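Local coordinates for protein thermotoga maritima TmcAL (Thermotoga maritima, PDB 5Y0T) that belongs to the HIGH nucleotidyl transferase family of the HUP clan and holds adenosine-5'-rp-alpha-thio-triphosphate in a pocket of its nucleotide-binding fold, at residues Gln77-Phe82 with Gly172-His177; Asp295-Val300 with Arg309-Ala314; Lys323-Lys328 with Lys381-Glu386. All coordinates share one frame; numbering follows the deposited sequence.

Interaction 1 of 3, residues Gln77-Phe82 with Gly172-His177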
# COMPACT_ATOMS: atom_id res chain seq x y z
N GLN A 77 -17.70 -8.68 4.34
CA GLN A 77 -18.76 -7.68 4.55
C GLN A 77 -19.45 -7.84 5.89
O GLN A 77 -19.24 -8.84 6.59
CB GLN A 77 -19.82 -7.77 3.46
CG GLN A 77 -19.48 -7.01 2.21
CD GLN A 77 -20.64 -6.98 1.25
OE1 GLN A 77 -21.62 -6.27 1.48
NE2 GLN A 77 -20.55 -7.76 0.17
N ASP A 78 -20.34 -6.90 6.21
CA ASP A 78 -21.17 -7.04 7.39
C ASP A 78 -22.15 -8.18 7.13
O ASP A 78 -22.15 -8.76 6.04
CB ASP A 78 -21.91 -5.73 7.74
CG ASP A 78 -22.82 -5.23 6.61
OD1 ASP A 78 -23.25 -6.02 5.73
OD2 ASP A 78 -23.13 -4.02 6.61
N ALA A 79 -22.98 -8.49 8.12
CA ALA A 79 -23.78 -9.71 8.08
C ALA A 79 -24.67 -9.82 6.83
O ALA A 79 -24.81 -10.89 6.29
CB ALA A 79 -24.63 -9.81 9.35
N GLY A 80 -25.28 -8.71 6.41
CA GLY A 80 -26.15 -8.72 5.24
C GLY A 80 -25.45 -9.20 3.98
O GLY A 80 -25.93 -10.11 3.28
N GLY A 81 -24.30 -8.61 3.68
CA GLY A 81 -23.56 -8.99 2.49
C GLY A 81 -22.95 -10.37 2.61
O GLY A 81 -22.92 -11.13 1.64
N PHE A 82 -22.43 -10.68 3.79
CA PHE A 82 -21.83 -11.99 4.07
C PHE A 82 -22.87 -13.09 3.82
O PHE A 82 -22.61 -14.08 3.10
CB PHE A 82 -21.32 -12.00 5.53
CG PHE A 82 -20.79 -13.33 6.00
CD1 PHE A 82 -21.64 -14.29 6.56
CD2 PHE A 82 -19.43 -13.61 5.93
CE1 PHE A 82 -21.14 -15.50 7.03
CE2 PHE A 82 -18.93 -14.84 6.40
CZ PHE A 82 -19.79 -15.78 6.95
N GLY A 172 -28.64 -15.40 11.02
CA GLY A 172 -29.68 -16.34 10.65
C GLY A 172 -30.80 -15.70 9.85
O GLY A 172 -31.24 -16.23 8.83
N VAL A 173 -31.27 -14.55 10.33
CA VAL A 173 -32.33 -13.83 9.63
C VAL A 173 -31.82 -13.42 8.26
O VAL A 173 -32.54 -13.53 7.27
CB VAL A 173 -32.79 -12.58 10.46
CG1 VAL A 173 -33.54 -11.58 9.58
CG2 VAL A 173 -33.65 -13.04 11.63
N GLU A 174 -30.57 -12.97 8.19
CA GLU A 174 -30.02 -12.55 6.91
C GLU A 174 -29.86 -13.72 5.94
O GLU A 174 -30.05 -13.54 4.74
CB GLU A 174 -28.68 -11.84 7.10
CG GLU A 174 -28.75 -10.55 7.96
CD GLU A 174 -29.37 -9.35 7.24
OE1 GLU A 174 -29.93 -9.51 6.14
OE2 GLU A 174 -29.30 -8.23 7.79
N TYR A 175 -29.50 -14.92 6.42
CA TYR A 175 -29.44 -16.09 5.52
C TYR A 175 -30.81 -16.36 4.91
O TYR A 175 -30.94 -16.62 3.70
CB TYR A 175 -28.99 -17.39 6.23
CG TYR A 175 -27.60 -17.39 6.83
CD1 TYR A 175 -26.52 -16.86 6.16
CD2 TYR A 175 -27.39 -17.94 8.10
CE1 TYR A 175 -25.26 -16.86 6.72
CE2 TYR A 175 -26.11 -17.95 8.68
CZ TYR A 175 -25.06 -17.40 7.99
OH TYR A 175 -23.81 -17.39 8.55
N ILE A 176 -31.83 -16.35 5.76
CA ILE A 176 -33.17 -16.68 5.33
C ILE A 176 -33.69 -15.59 4.39
O ILE A 176 -34.30 -15.89 3.35
CB ILE A 176 -34.12 -16.85 6.54
CG1 ILE A 176 -33.67 -18.05 7.39
CG2 ILE A 176 -35.56 -17.04 6.09
CD1 ILE A 176 -34.26 -18.07 8.80
N HIS A 177 -33.46 -14.34 4.75
CA HIS A 177 -33.85 -13.22 3.91
C HIS A 177 -33.21 -13.34 2.53
O HIS A 177 -33.89 -13.17 1.52
CB HIS A 177 -33.48 -11.89 4.56
CG HIS A 177 -33.92 -10.70 3.77
ND1 HIS A 177 -33.36 -9.45 3.94
CD2 HIS A 177 -34.86 -10.56 2.80
CE1 HIS A 177 -33.94 -8.59 3.12
NE2 HIS A 177 -34.85 -9.24 2.42
O HOH W 1 -29.11 -10.06 3.58
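F82 and Y175 meet ring edge to hydroxyl where the start of helix 79-92 packs against helix 167-182, two helices of the HUP-type alpha/beta nucleotide-binding fold. The phenolic OH of Y175 lies 3.6 Å from F82 CE1, in the plane of the F82 ring, consistent with a weak contact between a ring C-H and the oxygen, and neither ring stacks on the other. The two side chains run obliquely, and their nearest ring carbons, both CE1, remain 4.3 Å apart. F82 CG stands anti to the backbone N (chi1 175°), and with this torsion the ring edge at CE1 meets the hydroxyl. Both aromatic residues also touch V7 of strand 3-8, so they fill the layer between these helices and the sheet, and the side chain of F82 comes to about 5 Å from the bound adenosine-5'-rp-alpha-thio-triphosphate.

Beside this aromatic pair the contact becomes polar. E174 points at the other helix, and a bend at chi2 (-75°) lays its carboxylate beside the G80 backbone, CD coming to 3.8 Å from G80 CA. Glycine suits the next position, G81, where a CB would run into Q77 OE1. The carboxylate, largely buried, has its charge answered by R143 through a salt bridge at OE2. D78 takes the N-cap position of helix 79-92, though its bond from G81 N to OD1 is weak. A water bridges the helices, donating to the backbone O of G80 at 3.2 Å and to the carboxylate OE1 of E174 at 2.7 Å.

Interaction 2 of 3, residues Asp295-Val300 with Arg309-Ala314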
# COMPACT_ATOMS: atom_id res chain seq x y z
N ASP A 295 -3.46 1.83 17.91
CA ASP A 295 -3.84 3.20 18.26
C ASP A 295 -4.75 3.79 17.18
O ASP A 295 -5.68 4.54 17.50
CB ASP A 295 -2.60 4.08 18.45
CG ASP A 295 -1.81 3.73 19.70
OD1 ASP A 295 -2.33 2.96 20.54
OD2 ASP A 295 -0.68 4.22 19.85
N PHE A 296 -4.48 3.46 15.92
CA PHE A 296 -5.33 3.88 14.81
C PHE A 296 -6.79 3.49 15.04
O PHE A 296 -7.69 4.31 14.91
CB PHE A 296 -4.84 3.27 13.49
CG PHE A 296 -5.77 3.51 12.32
CD1 PHE A 296 -6.64 2.52 11.88
CD2 PHE A 296 -5.74 4.73 11.64
CE1 PHE A 296 -7.47 2.74 10.79
CE2 PHE A 296 -6.57 4.95 10.54
CZ PHE A 296 -7.45 3.95 10.12
N LEU A 297 -6.99 2.22 15.35
CA LEU A 297 -8.33 1.67 15.56
C LEU A 297 -9.06 2.41 16.69
O LEU A 297 -10.23 2.78 16.55
CB LEU A 297 -8.26 0.17 15.85
CG LEU A 297 -7.92 -0.73 14.66
CD1 LEU A 297 -7.86 -2.22 15.06
CD2 LEU A 297 -8.94 -0.55 13.53
N GLU A 298 -8.35 2.64 17.79
CA GLU A 298 -8.93 3.38 18.91
C GLU A 298 -9.25 4.83 18.54
O GLU A 298 -10.25 5.38 18.97
CB GLU A 298 -7.98 3.35 20.11
CG GLU A 298 -7.80 1.97 20.74
CD GLU A 298 -9.05 1.51 21.50
OE1 GLU A 298 -9.90 2.36 21.86
OE2 GLU A 298 -9.16 0.29 21.74
N CYS A 299 -8.40 5.44 17.72
CA CYS A 299 -8.64 6.81 17.28
C CYS A 299 -9.90 6.92 16.40
O CYS A 299 -10.68 7.85 16.56
CB CYS A 299 -7.42 7.36 16.51
SG CYS A 299 -7.65 9.02 15.81
N VAL A 300 -10.08 5.98 15.47
CA VAL A 300 -11.23 6.02 14.57
C VAL A 300 -12.51 5.66 15.34
O VAL A 300 -13.58 6.23 15.10
CB VAL A 300 -11.06 5.07 13.37
CG1 VAL A 300 -12.31 5.06 12.50
CG2 VAL A 300 -9.81 5.45 12.53
N ARG A 309 -16.52 -3.04 12.28
CA ARG A 309 -16.83 -2.18 11.15
C ARG A 309 -15.57 -1.45 10.70
O ARG A 309 -15.28 -1.39 9.51
CB ARG A 309 -17.94 -1.19 11.50
CG ARG A 309 -18.31 -0.25 10.36
CD ARG A 309 -19.52 0.61 10.74
NE ARG A 309 -19.83 1.63 9.75
CZ ARG A 309 -20.72 2.60 9.93
NH1 ARG A 309 -21.40 2.69 11.07
NH2 ARG A 309 -20.93 3.49 8.97
N ILE A 310 -14.81 -0.90 11.66
CA ILE A 310 -13.58 -0.19 11.30
C ILE A 310 -12.55 -1.14 10.66
O ILE A 310 -11.93 -0.79 9.65
CB ILE A 310 -12.93 0.50 12.51
CG1 ILE A 310 -13.93 1.41 13.22
CG2 ILE A 310 -11.73 1.33 12.05
CD1 ILE A 310 -14.69 2.32 12.28
N ARG A 311 -12.36 -2.32 11.25
CA ARG A 311 -11.43 -3.30 10.69
C ARG A 311 -11.84 -3.75 9.29
O ARG A 311 -10.99 -3.95 8.43
CB ARG A 311 -11.30 -4.53 11.62
CG ARG A 311 -10.56 -4.26 12.94
CD ARG A 311 -10.37 -5.57 13.74
NE ARG A 311 -11.65 -6.20 14.07
CZ ARG A 311 -12.09 -6.40 15.31
NH1 ARG A 311 -11.38 -6.02 16.37
NH2 ARG A 311 -13.26 -6.99 15.50
N ARG A 312 -13.14 -3.94 9.06
CA ARG A 312 -13.62 -4.28 7.71
C ARG A 312 -13.27 -3.16 6.74
O ARG A 312 -12.78 -3.41 5.64
CB ARG A 312 -15.14 -4.53 7.68
CG ARG A 312 -15.59 -5.93 8.11
CD ARG A 312 -17.11 -6.16 7.90
NE ARG A 312 -17.94 -5.35 8.76
CZ ARG A 312 -18.40 -5.75 9.94
NH1 ARG A 312 -18.11 -6.97 10.38
NH2 ARG A 312 -19.16 -4.94 10.66
N LEU A 313 -13.50 -1.91 7.14
CA LEU A 313 -13.18 -0.78 6.27
C LEU A 313 -11.68 -0.70 5.93
O LEU A 313 -11.32 -0.27 4.84
CB LEU A 313 -13.64 0.54 6.90
CG LEU A 313 -15.15 0.80 6.89
CD1 LEU A 313 -15.47 2.11 7.60
CD2 LEU A 313 -15.68 0.82 5.47
N ALA A 314 -10.82 -1.08 6.87
CA ALA A 314 -9.39 -1.13 6.59
C ALA A 314 -9.05 -2.18 5.52
O ALA A 314 -8.22 -1.94 4.67
CB ALA A 314 -8.60 -1.41 7.86
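I310 faces helix 293-300 and sets its two branches against L297 and V300, making an apolar joint without any hydrogen bond across it. Its conformation divides the work. CG2, anti to the backbone N, reaches L297 CD2 at 3.7 Å and also touches V300 CG1, whereas CG1 lies beside the N (chi1 -53°) and carries CD1 to within 3.6 Å of V300 CG1. A beta-branched residue suits the position because it offers methyl groups in two directions from a short stem.

V300 presents CG1 to the isoleucine, crossing it obliquely, while its CG2 turns back over one face of the F296 ring, 3.7 Å above the plane and toward the rim. Its two methyls therefore serve different neighbours. L297 lies alongside I310, the two pointing opposite ways, and uses its other methyl, CD1, to meet R311 CG at 4.0 Å. Here leucine and arginine cross at about a right angle, and it is the aliphatic part of R311 that does the packing. The arginine chain then bends at chi3 (-60°), and its polar end is engaged elsewhere: NE bonds to the carbonyl oxygen of R44. Such a residue suits the margin of the interface, with methylene groups for packing and a guanidinium for bonding beyond it.

F296 extends the apolar layer through edge-to-face packing with F283, and C299 ties this helix to helix 279-289 by its disulfide with C286. The short segments have axes 10.5 Å apart at an angle of 119°, with eight residues between them in sequence: a crossed pair of consecutive helices in the helical part of the chain, beside helices 254-261 and 279-289.

Interaction 3 of 3, residues Lys323-Lys328 with Lys381-Glu386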
# COMPACT_ATOMS: atom_id res chain seq x y z
N LYS A 323 -17.14 1.04 -4.21
CA LYS A 323 -18.58 1.03 -3.98
C LYS A 323 -19.35 0.38 -5.12
O LYS A 323 -20.30 -0.37 -4.88
CB LYS A 323 -19.08 2.46 -3.73
CG LYS A 323 -18.59 3.03 -2.39
CD LYS A 323 -19.10 4.45 -2.12
CE LYS A 323 -18.95 4.81 -0.63
NZ LYS A 323 -18.98 6.29 -0.37
N GLU A 324 -18.93 0.65 -6.35
CA GLU A 324 -19.63 0.09 -7.51
C GLU A 324 -19.47 -1.44 -7.58
O GLU A 324 -20.42 -2.16 -7.91
CB GLU A 324 -19.11 0.74 -8.80
CG GLU A 324 -19.80 0.21 -10.05
CD GLU A 324 -19.46 1.00 -11.30
OE1 GLU A 324 -18.71 2.00 -11.19
OE2 GLU A 324 -19.94 0.62 -12.39
N PHE A 325 -18.27 -1.92 -7.27
CA PHE A 325 -17.96 -3.35 -7.28
C PHE A 325 -18.79 -4.10 -6.23
O PHE A 325 -19.37 -5.16 -6.52
CB PHE A 325 -16.46 -3.53 -7.05
CG PHE A 325 -16.04 -4.94 -6.75
CD1 PHE A 325 -16.13 -5.92 -7.72
CD2 PHE A 325 -15.50 -5.26 -5.52
CE1 PHE A 325 -15.72 -7.23 -7.45
CE2 PHE A 325 -15.08 -6.56 -5.24
CZ PHE A 325 -15.19 -7.54 -6.21
N VAL A 326 -18.89 -3.55 -5.03
CA VAL A 326 -19.69 -4.21 -3.98
C VAL A 326 -21.18 -4.14 -4.31
O VAL A 326 -21.93 -5.09 -4.08
CB VAL A 326 -19.42 -3.61 -2.58
CG1 VAL A 326 -20.33 -4.23 -1.54
CG2 VAL A 326 -17.98 -3.84 -2.18
N GLU A 327 -21.61 -3.02 -4.90
CA GLU A 327 -23.01 -2.89 -5.29
C GLU A 327 -23.40 -3.96 -6.31
O GLU A 327 -24.44 -4.59 -6.19
CB GLU A 327 -23.29 -1.49 -5.85
CG GLU A 327 -24.71 -1.33 -6.39
CD GLU A 327 -25.75 -1.37 -5.28
OE1 GLU A 327 -25.38 -1.14 -4.10
OE2 GLU A 327 -26.94 -1.62 -5.58
N LYS A 328 -22.57 -4.15 -7.32
CA LYS A 328 -22.82 -5.20 -8.30
C LYS A 328 -22.74 -6.60 -7.68
O LYS A 328 -23.54 -7.48 -8.01
CB LYS A 328 -21.83 -5.10 -9.46
CG LYS A 328 -22.12 -3.97 -10.45
CD LYS A 328 -21.25 -4.10 -11.69
CE LYS A 328 -21.53 -5.39 -12.46
NZ LYS A 328 -20.76 -5.50 -13.74
N LYS A 381 -19.09 -11.28 -16.91
CA LYS A 381 -17.69 -11.64 -17.11
C LYS A 381 -16.76 -10.69 -16.37
O LYS A 381 -15.83 -11.13 -15.68
CB LYS A 381 -17.34 -11.67 -18.60
CG LYS A 381 -17.94 -12.88 -19.32
CD LYS A 381 -17.22 -13.15 -20.64
CE LYS A 381 -17.49 -14.55 -21.16
NZ LYS A 381 -18.88 -14.70 -21.66
N GLN A 382 -17.02 -9.40 -16.48
CA GLN A 382 -16.15 -8.44 -15.80
C GLN A 382 -16.24 -8.60 -14.28
O GLN A 382 -15.23 -8.55 -13.60
CB GLN A 382 -16.48 -7.00 -16.22
CG GLN A 382 -15.38 -5.99 -15.86
CD GLN A 382 -13.96 -6.54 -16.07
OE1 GLN A 382 -13.16 -6.59 -15.13
NE2 GLN A 382 -13.64 -6.95 -17.31
N LEU A 383 -17.45 -8.82 -13.76
CA LEU A 383 -17.62 -9.02 -12.32
C LEU A 383 -16.90 -10.29 -11.84
O LEU A 383 -16.22 -10.30 -10.78
CB LEU A 383 -19.11 -9.08 -11.97
CG LEU A 383 -19.42 -9.15 -10.48
CD1 LEU A 383 -18.84 -7.92 -9.75
CD2 LEU A 383 -20.93 -9.21 -10.31
N PHE A 384 -17.05 -11.35 -12.61
CA PHE A 384 -16.35 -12.62 -12.35
C PHE A 384 -14.85 -12.34 -12.21
O PHE A 384 -14.23 -12.72 -11.23
CB PHE A 384 -16.66 -13.61 -13.49
CG PHE A 384 -16.02 -14.98 -13.35
CD1 PHE A 384 -14.64 -15.15 -13.36
CD2 PHE A 384 -16.82 -16.12 -13.32
CE1 PHE A 384 -14.07 -16.42 -13.28
CE2 PHE A 384 -16.26 -17.40 -13.27
CZ PHE A 384 -14.88 -17.55 -13.24
N LEU A 385 -14.28 -11.67 -13.21
CA LEU A 385 -12.85 -11.39 -13.19
C LEU A 385 -12.45 -10.52 -11.99
O LEU A 385 -11.44 -10.79 -11.35
CB LEU A 385 -12.41 -10.72 -14.50
CG LEU A 385 -12.46 -11.63 -15.73
CD1 LEU A 385 -12.16 -10.85 -17.03
CD2 LEU A 385 -11.52 -12.82 -15.58
N GLU A 386 -13.24 -9.48 -11.69
CA GLU A 386 -12.96 -8.64 -10.52
C GLU A 386 -13.07 -9.40 -9.21
O GLU A 386 -12.21 -9.25 -8.33
CB GLU A 386 -13.90 -7.41 -10.51
CG GLU A 386 -13.61 -6.49 -11.69
CD GLU A 386 -14.46 -5.22 -11.71
OE1 GLU A 386 -15.27 -5.01 -10.78
OE2 GLU A 386 -14.31 -4.43 -12.66
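F325 overlaps the base of E386, its ring atoms CD1 and CE1 running beside the glutamate chain in a crossed helix-helix packing. The segments of helices 323-332 and 381-399 meet at 110°, with their axes 11.0 Å apart. The ring and the glutamate chain lie side by side, pointing opposite ways: CE1 is 3.6 Å from E386 CB, and the carboxylate is turned 54° from the ring plane. With CG anti to its backbone N (chi1 168°), the F325 ring reaches across to E386 and L383, while its side chain also touches V73 of helix 72-75. A large flat ring suits this buried site, where all three neighbours pack on it.

L383 fits beside the phenylalanine, its CD1 standing 3.9 Å from F325 CD1. A branched leucine suits this buried spot because its second methyl, CD2, can turn to the backbone of K328, 3.9 Å from the lysine O. K328 lies at the border of the contact, packing CB against L383 CD1 while its ammonium group forms a salt bridge with D380. Its NZ remains 6.3 Å from E386 OE1, too far for a direct bond. That same OE1 approaches the phenylalanine ring obliquely, 3.3 Å from F325 CD1.

In the fold
From the N terminus, the chain first builds strands and helices of the nucleotide-binding sheet, and interaction 1 closes a loop of 89 residues, joining helix 79-92 to helix 167-182. Interaction 2 follows with a short closure of only eight residues between successive helices, and interaction 3 spans 52 residues, bringing helix 381-399 back to helix 323-332. The three are in series, neither nested nor crossed. Segment 77-82 touches both later contacts: Q77 and D78 pack against R312 of interaction 2, and Q77 touches V326 of interaction 3. Interactions 2 and 3 do not touch, although helices 307-318 and 323-332 are consecutive. The loop closed by interaction 3 includes strand 337-343, which pairs antiparallel with strand 66-70 of the main sheet.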